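Local coordinates for oxidoreductase, short chain dehydrogenase/reductase family protein (Bifidobacterium adolescentis L2-32, PDB 6OW4) that probably reduces the C20 ketone of steroids such as cortisol with NADH, as a 20beta-hydroxysteroid dehydrogenase of the short-chain dehydrogenase/reductase family, at residues A129-P134 and W145-N150; I151-T156 and K204-E209. One frame throughout, in Å; residues are numbered along the deposited sequence.

Contact 1: residues A129-P134 and W145-N150. With NAD (nicotinamide-adenine-dinucleotide), chain N.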
loop_
_atom_site.group_PDB
_atom_site.type_symbol
_atom_site.label_atom_id
_atom_site.label_comp_id
_atom_site.label_asym_id
_atom_site.label_seq_id
_atom_site.Cartn_x
_atom_site.Cartn_y
_atom_site.Cartn_z
ATOM N N ALA F 129 9.683 9.043 20.790
ATOM C CA ALA F 129 10.578 10.214 20.629
ATOM C C ALA F 129 10.706 10.564 19.141
ATOM O O ALA F 129 11.043 9.666 18.343
ATOM C CB ALA F 129 11.928 9.935 21.242
ATOM N N GLY F 130 10.420 11.819 18.792
ATOM C CA GLY F 130 10.551 12.367 17.428
ATOM C C GLY F 130 10.447 13.881 17.439
ATOM O O GLY F 130 10.136 14.439 18.510
ATOM N N VAL F 131 10.701 14.524 16.298
ATOM C CA VAL F 131 10.752 16.012 16.176
ATOM C C VAL F 131 10.467 16.407 14.723
ATOM O O VAL F 131 10.860 15.650 13.815
ATOM C CB VAL F 131 12.113 16.556 16.656
ATOM C CG1 VAL F 131 13.232 16.252 15.672
ATOM C CG2 VAL F 131 12.059 18.044 16.955
ATOM N N ASN F 132 9.800 17.548 14.526
ATOM C CA ASN F 132 9.649 18.223 13.210
ATOM C C ASN F 132 10.468 19.518 13.258
ATOM O O ASN F 132 10.173 20.373 14.116
ATOM C CB ASN F 132 8.178 18.472 12.861
ATOM C CG ASN F 132 7.932 18.664 11.377
ATOM O OD1 ASN F 132 8.868 18.716 10.578
ATOM N ND2 ASN F 132 6.669 18.766 10.996
ATOM N N VAL F 133 11.472 19.636 12.385
ATOM C CA VAL F 133 12.447 20.766 12.352
ATOM C C VAL F 133 11.912 21.834 11.399
ATOM O O VAL F 133 11.454 21.507 10.307
ATOM C CB VAL F 133 13.846 20.276 11.931
ATOM C CG1 VAL F 133 14.888 21.380 12.030
ATOM C CG2 VAL F 133 14.276 19.057 12.736
ATOM N N PRO F 134 11.922 23.132 11.786
ATOM C CA PRO F 134 11.523 24.212 10.879
ATOM C C PRO F 134 12.359 24.282 9.589
ATOM O O PRO F 134 13.534 23.974 9.635
ATOM C CB PRO F 134 11.744 25.482 11.715
ATOM C CG PRO F 134 11.639 25.006 13.146
ATOM C CD PRO F 134 12.259 23.626 13.131
ATOM N N TRP F 145 18.011 18.541 7.358
ATOM C CA TRP F 145 17.878 17.130 6.908
ATOM C C TRP F 145 18.492 16.194 7.956
ATOM O O TRP F 145 17.749 15.362 8.501
ATOM C CB TRP F 145 18.509 16.913 5.527
ATOM C CG TRP F 145 18.316 15.516 5.023
ATOM C CD1 TRP F 145 19.166 14.460 5.179
ATOM C CD2 TRP F 145 17.166 15.005 4.324
ATOM N NE1 TRP F 145 18.634 13.335 4.609
ATOM C CE2 TRP F 145 17.408 13.637 4.078
ATOM C CE3 TRP F 145 15.965 15.568 3.874
ATOM C CZ2 TRP F 145 16.494 12.831 3.401
ATOM C CZ3 TRP F 145 15.063 14.769 3.206
ATOM C CH2 TRP F 145 15.328 13.419 2.972
ATOM N N THR F 146 19.791 16.346 8.235
ATOM C CA THR F 146 20.591 15.428 9.092
ATOM C C THR F 146 20.069 15.468 10.534
ATOM O O THR F 146 20.056 14.402 11.179
ATOM C CB THR F 146 22.088 15.748 9.005
ATOM O OG1 THR F 146 22.297 17.116 9.356
ATOM C CG2 THR F 146 22.659 15.483 7.629
ATOM N N ARG F 147 19.645 16.640 11.017
ATOM C CA ARG F 147 19.084 16.810 12.385
ATOM C C ARG F 147 17.858 15.901 12.547
ATOM O O ARG F 147 17.758 15.239 13.598
ATOM C CB ARG F 147 18.730 18.276 12.653
ATOM C CG ARG F 147 18.161 18.535 14.041
ATOM C CD ARG F 147 18.223 19.996 14.439
ATOM N NE ARG F 147 18.050 20.145 15.877
ATOM C CZ ARG F 147 16.881 20.168 16.515
ATOM N NH1 ARG F 147 15.743 20.065 15.848
ATOM N NH2 ARG F 147 16.854 20.301 17.830
ATOM N N THR F 148 16.978 15.867 11.538
ATOM C CA THR F 148 15.730 15.054 11.503
ATOM C C THR F 148 16.080 13.561 11.416
ATOM O O THR F 148 15.491 12.773 12.186
ATOM C CB THR F 148 14.829 15.472 10.333
ATOM O OG1 THR F 148 14.697 16.893 10.363
ATOM C CG2 THR F 148 13.458 14.832 10.379
ATOM N N ILE F 149 16.992 13.192 10.509
ATOM C CA ILE F 149 17.441 11.784 10.282
ATOM C C ILE F 149 18.085 11.263 11.575
ATOM O O ILE F 149 17.754 10.139 11.991
ATOM C CB ILE F 149 18.413 11.682 9.085
ATOM C CG1 ILE F 149 17.854 12.305 7.799
ATOM C CG2 ILE F 149 18.850 10.241 8.862
ATOM C CD1 ILE F 149 16.384 12.073 7.555
ATOM N N ASN F 150 18.970 12.056 12.183
ATOM C CA ASN F 150 19.756 11.664 13.383
ATOM C C ASN F 150 18.808 11.404 14.559
ATOM O O ASN F 150 19.048 10.434 15.303
ATOM C CB ASN F 150 20.814 12.713 13.732
ATOM C CG ASN F 150 21.973 12.725 12.759
ATOM O OD1 ASN F 150 22.158 11.784 11.989
ATOM N ND2 ASN F 150 22.758 13.788 12.785
HETATM P PA NAD N . 6.106 16.302 21.415
HETATM O O1A NAD N . 7.059 17.200 20.696
HETATM O O2A NAD N . 5.792 16.880 22.802
HETATM O O5B NAD N . 6.709 14.842 21.600
HETATM C C5B NAD N . 8.026 14.533 21.145
HETATM C C4B NAD N . 8.879 14.146 22.387
HETATM O O4B NAD N . 10.181 13.457 21.858
HETATM C C3B NAD N . 9.227 15.153 23.072
HETATM O O3B NAD N . 8.905 14.987 24.500
HETATM C C2B NAD N . 10.876 15.298 22.904
HETATM O O2B NAD N . 11.461 15.821 24.133
HETATM C C1B NAD N . 11.307 14.128 22.652
HETATM N N9A NAD N . 12.545 14.223 21.812
HETATM C C8A NAD N . 12.919 14.802 20.648
HETATM N N7A NAD N . 14.228 14.513 20.435
HETATM C C5A NAD N . 14.659 13.759 21.467
HETATM C C6A NAD N . 15.914 13.197 21.740
HETATM N N6A NAD N . 17.187 13.179 21.097
HETATM N N1A NAD N . 16.094 12.465 22.864
HETATM C C2A NAD N . 15.054 12.271 23.740
HETATM N N3A NAD N . 13.808 12.827 23.471
HETATM C C4A NAD N . 13.623 13.570 22.331
HETATM O O3 NAD N . 4.718 16.194 20.536
HETATM P PN NAD N . 3.930 14.813 20.273
HETATM O O1N NAD N . 2.668 15.125 19.521
HETATM O O2N NAD N . 3.591 14.162 21.615
HETATM O O5D NAD N . 4.837 13.857 19.374
HETATM C C5D NAD N . 5.200 12.558 19.817
HETATM C C4D NAD N . 5.531 11.670 18.588
HETATM O O4D NAD N . 4.467 11.534 17.845
HETATM C C3D NAD N . 6.587 12.322 17.715
HETATM O O3D NAD N . 7.509 11.387 17.325
HETATM C C2D NAD N . 5.793 12.861 16.488
HETATM O O2D NAD N . 6.722 12.919 15.325
HETATM C C1D NAD N . 4.842 12.004 16.340
HETATM N N1N NAD N . 3.632 12.529 15.699
HETATM C C2N NAD N . 2.825 13.453 16.350
HETATM C C3N NAD N . 1.668 13.946 15.728
HETATM C C7N NAD N . 0.763 14.983 16.436
HETATM O O7N NAD N . 0.122 15.777 15.772
HETATM N N7N NAD N . 0.662 15.025 17.854
HETATM C C4N NAD N . 1.326 13.505 14.464
HETATM C C5N NAD N . 2.125 12.579 13.811
HETATM C C6N NAD N . 3.276 12.087 14.442
HETATM O O HOH W 1 11.548 17.674 10.256
#
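Val-133 presses one methyl group into the angle between Arg-147 and Thr-148, neighbours on helix 142-170. Its CG2 lies 3.2 Å from Thr-148 OG1 and 3.6 Å from Arg-147 NH1, meeting the guanidinium at its edge, near the plane of the group. CG1 is anti to the backbone N (chi1 -174°), which puts CG2 beside that N and nearest the threonine, while CG1 stays at the margin of the arginine. Arg-147 runs out extended from CG to NE, which brings NH1 over to the loop; Val-131 adds a looser contact to the same nitrogen through its own CG2, approaching obliquely.

The polar link between the two segments is a water. It accepts from Val-133 N (2.9 Å to the water oxygen) and donates to Asn-132 OD1, also 2.9 Å from that oxygen, and to Thr-148 OG1, 3.2 Å away. Two of its bonds thus go to the loop and the third reaches the helix. The threonine hydroxyl is turned beside its own backbone N (chi1 -49°) and is hydrogen-bonded to Val-144 O one turn earlier.

At its start the loop lies against the cofactor. Gly-130 N makes a weak hydrogen bond to NAD O4B at 3.5 Å, and Gly-130 CA packs 3.2 Å from NAD O3D, as expected of the Asn-Ala-Gly motif of this family, here Asn-128 to Gly-130.

Methyl packing and a shared water therefore join Val-133 to residues 147-148; a direct polar bond to this helix comes one turn further on, from Val-131 N to Asn-152 OD1.

Contact 2: residues I151-T156 and K204-E209. With NAD (nicotinamide-adenine-dinucleotide), chain N.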
loop_
_atom_site.group_PDB
_atom_site.type_symbol
_atom_site.label_atom_id
_atom_site.label_comp_id
_atom_site.label_asym_id
_atom_site.label_seq_id
_atom_site.Cartn_x
_atom_site.Cartn_y
_atom_site.Cartn_z
ATOM N N ILE F 151 17.773 12.230 14.719
ATOM C CA ILE F 151 16.803 12.118 15.848
ATOM C C ILE F 151 15.781 11.023 15.517
ATOM O O ILE F 151 15.790 9.987 16.208
ATOM C CB ILE F 151 16.149 13.481 16.156
ATOM C CG1 ILE F 151 17.193 14.492 16.640
ATOM C CG2 ILE F 151 15.011 13.326 17.158
ATOM C CD1 ILE F 151 16.728 15.929 16.623
ATOM N N ASN F 152 14.959 11.234 14.484
ATOM C CA ASN F 152 13.778 10.385 14.162
ATOM C C ASN F 152 14.226 8.960 13.813
ATOM O O ASN F 152 13.726 8.024 14.458
ATOM C CB ASN F 152 12.929 10.983 13.036
ATOM C CG ASN F 152 12.211 12.254 13.441
ATOM O OD1 ASN F 152 12.191 12.623 14.614
ATOM N ND2 ASN F 152 11.610 12.932 12.476
ATOM N N LEU F 153 15.124 8.798 12.837
ATOM C CA LEU F 153 15.486 7.470 12.268
ATOM C C LEU F 153 16.553 6.789 13.134
ATOM O O LEU F 153 16.294 5.668 13.611
ATOM C CB LEU F 153 15.975 7.647 10.827
ATOM C CG LEU F 153 16.293 6.354 10.078
ATOM C CD1 LEU F 153 15.131 5.371 10.153
ATOM C CD2 LEU F 153 16.648 6.648 8.630
ATOM N N ASN F 154 17.712 7.427 13.311
ATOM C CA ASN F 154 18.881 6.841 14.024
ATOM C C ASN F 154 18.536 6.700 15.510
ATOM O O ASN F 154 18.778 5.612 16.066
ATOM C CB ASN F 154 20.161 7.652 13.799
ATOM C CG ASN F 154 20.634 7.636 12.359
ATOM O OD1 ASN F 154 19.978 7.068 11.487
ATOM N ND2 ASN F 154 21.769 8.264 12.096
ATOM N N GLY F 155 17.979 7.753 16.118
ATOM C CA GLY F 155 17.547 7.760 17.528
ATOM C C GLY F 155 16.613 6.599 17.825
ATOM O O GLY F 155 16.916 5.819 18.748
ATOM N N THR F 156 15.532 6.476 17.048
ATOM C CA THR F 156 14.503 5.410 17.168
ATOM C C THR F 156 15.178 4.039 17.055
ATOM O O THR F 156 14.989 3.215 17.976
ATOM C CB THR F 156 13.403 5.594 16.114
ATOM O OG1 THR F 156 12.759 6.841 16.380
ATOM C CG2 THR F 156 12.375 4.486 16.116
ATOM N N LYS F 204 9.765 8.725 9.093
ATOM C CA LYS F 204 8.571 7.984 9.581
ATOM C C LYS F 204 8.283 6.804 8.647
ATOM O O LYS F 204 7.923 5.731 9.161
ATOM C CB LYS F 204 7.378 8.933 9.711
ATOM C CG LYS F 204 7.556 10.050 10.733
ATOM C CD LYS F 204 8.088 9.586 12.076
ATOM C CE LYS F 204 7.791 10.555 13.202
ATOM N NZ LYS F 204 7.966 9.920 14.530
ATOM N N ALA F 205 8.456 6.992 7.335
ATOM C CA ALA F 205 8.355 5.933 6.300
ATOM C C ALA F 205 9.473 4.900 6.502
ATOM O O ALA F 205 9.219 3.697 6.284
ATOM C CB ALA F 205 8.424 6.549 4.924
ATOM N N ALA F 206 10.667 5.359 6.892
ATOM C CA ALA F 206 11.845 4.510 7.192
ATOM C C ALA F 206 11.583 3.709 8.470
ATOM O O ALA F 206 11.853 2.495 8.469
ATOM C CB ALA F 206 13.084 5.361 7.318
ATOM N N ILE F 207 11.077 4.376 9.512
ATOM C CA ILE F 207 10.689 3.755 10.814
ATOM C C ILE F 207 9.694 2.622 10.540
ATOM O O ILE F 207 9.844 1.552 11.157
ATOM C CB ILE F 207 10.122 4.812 11.788
ATOM C CG1 ILE F 207 11.228 5.725 12.323
ATOM C CG2 ILE F 207 9.349 4.157 12.923
ATOM C CD1 ILE F 207 10.723 7.004 12.946
ATOM N N MET F 208 8.730 2.851 9.643
ATOM C CA MET F 208 7.669 1.870 9.284
ATOM C C MET F 208 8.303 0.586 8.735
ATOM O O MET F 208 8.008 -0.491 9.284
ATOM C CB MET F 208 6.696 2.446 8.250
ATOM C CG MET F 208 5.596 3.299 8.863
ATOM S SD MET F 208 4.363 3.836 7.645
ATOM C CE MET F 208 3.668 2.252 7.176
ATOM N N GLU F 209 9.144 0.695 7.702
ATOM C CA GLU F 209 9.770 -0.469 7.016
ATOM C C GLU F 209 10.842 -1.096 7.919
ATOM O O GLU F 209 11.149 -2.290 7.723
ATOM C CB GLU F 209 10.346 -0.051 5.660
ATOM C CG GLU F 209 10.829 -1.215 4.811
ATOM C CD GLU F 209 9.816 -2.326 4.584
ATOM O OE1 GLU F 209 8.616 -2.016 4.469
ATOM O OE2 GLU F 209 10.228 -3.504 4.528
HETATM P PA NAD N . 6.106 16.302 21.415
HETATM O O1A NAD N . 7.059 17.200 20.696
HETATM O O2A NAD N . 5.792 16.880 22.802
HETATM O O5B NAD N . 6.709 14.842 21.600
HETATM C C5B NAD N . 8.026 14.533 21.145
HETATM C C4B NAD N . 8.879 14.146 22.387
HETATM O O4B NAD N . 10.181 13.457 21.858
HETATM C C3B NAD N . 9.227 15.153 23.072
HETATM O O3B NAD N . 8.905 14.987 24.500
HETATM C C2B NAD N . 10.876 15.298 22.904
HETATM O O2B NAD N . 11.461 15.821 24.133
HETATM C C1B NAD N . 11.307 14.128 22.652
HETATM N N9A NAD N . 12.545 14.223 21.812
HETATM C C8A NAD N . 12.919 14.802 20.648
HETATM N N7A NAD N . 14.228 14.513 20.435
HETATM C C5A NAD N . 14.659 13.759 21.467
HETATM C C6A NAD N . 15.914 13.197 21.740
HETATM N N6A NAD N . 17.187 13.179 21.097
HETATM N N1A NAD N . 16.094 12.465 22.864
HETATM C C2A NAD N . 15.054 12.271 23.740
HETATM N N3A NAD N . 13.808 12.827 23.471
HETATM C C4A NAD N . 13.623 13.570 22.331
HETATM O O3 NAD N . 4.718 16.194 20.536
HETATM P PN NAD N . 3.930 14.813 20.273
HETATM O O1N NAD N . 2.668 15.125 19.521
HETATM O O2N NAD N . 3.591 14.162 21.615
HETATM O O5D NAD N . 4.837 13.857 19.374
HETATM C C5D NAD N . 5.200 12.558 19.817
HETATM C C4D NAD N . 5.531 11.670 18.588
HETATM O O4D NAD N . 4.467 11.534 17.845
HETATM C C3D NAD N . 6.587 12.322 17.715
HETATM O O3D NAD N . 7.509 11.387 17.325
HETATM C C2D NAD N . 5.793 12.861 16.488
HETATM O O2D NAD N . 6.722 12.919 15.325
HETATM C C1D NAD N . 4.842 12.004 16.340
HETATM N N1N NAD N . 3.632 12.529 15.699
HETATM C C2N NAD N . 2.825 13.453 16.350
HETATM C C3N NAD N . 1.668 13.946 15.728
HETATM C C7N NAD N . 0.763 14.983 16.436
HETATM O O7N NAD N . 0.122 15.777 15.772
HETATM N N7N NAD N . 0.662 15.025 17.854
HETATM C C4N NAD N . 1.326 13.505 14.464
HETATM C C5N NAD N . 2.125 12.579 13.811
HETATM C C6N NAD N . 3.276 12.087 14.442
#
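Leu-153 and Ala-206 meet where helices 142-170 and 198-217 run side by side, their local axes 9.1 Å apart at closest and 28° from parallel. Leu-153 CD1 lies only 3.5 Å from Ala-206 CB, tight for two carbons. CG of the leucine is anti to its backbone N (chi1 -176°), which carries the branch across to the small alanine; CD1 also reaches toward Ile-207.

Ile-207 lies alongside, against the backbone and side chain of the partner helix. Its CD1 touches the backbone oxygen Asn-152 O at 3.5 Å and Thr-156 OG1 at 4.0 Å, the threonine and isoleucine side chains crossing nearly at a right angle. Phe-178 of strand 174-179 packs on both, linking the helix pair to the central sheet. Thr-156 OG1 donates to Asn-152 O within its own helix, at a distance short enough to be doubtful in detail.

Polar groups at this end of the helix pair face the cofactor and the loop. Lys-204 leaves its helix with a bend at chi2 (-47°), then extends so that NZ donates to NAD O3D at 3.2 Å and, weakly, to NAD O2D at 3.3 Å; Thr-179 O takes a further bond from it. Asn-152 OD1 takes the N-H of Val-131, while ND2 binds Thr-203 OG1. Ile-151 CG2 packs 3.6 Å from NAD N7A of the adenine.

Lys-204 with Tyr-200 forms the Tyr-x-x-x-Lys motif of short-chain dehydrogenases, and the two near-parallel helices packed on one side of the parallel sheet are those of the family's Rossmann fold.

How the contacts relate
Contacts 1 and 2 are consecutive on helix 142-170, with centres about 10 Å apart. Asn-152 joins them: its OD1 lies 2.9 Å from Val-131 N, a probable hydrogen bond, while its ND2 is bonded to Thr-203 OG1, so one amide spans loop 129-134 and helix 198-217. Inside the shared helix Asn-150 O is 3.0 Å from Gly-155 N, bridging the segments at the wider pi-type turn. The NAD ribose bearing O3D adjoins both contacts, through Gly-130 and Lys-204. Both also reach the second subunit, where Trp-145 NE1 bonds to Asn-154 OD1 of that subunit.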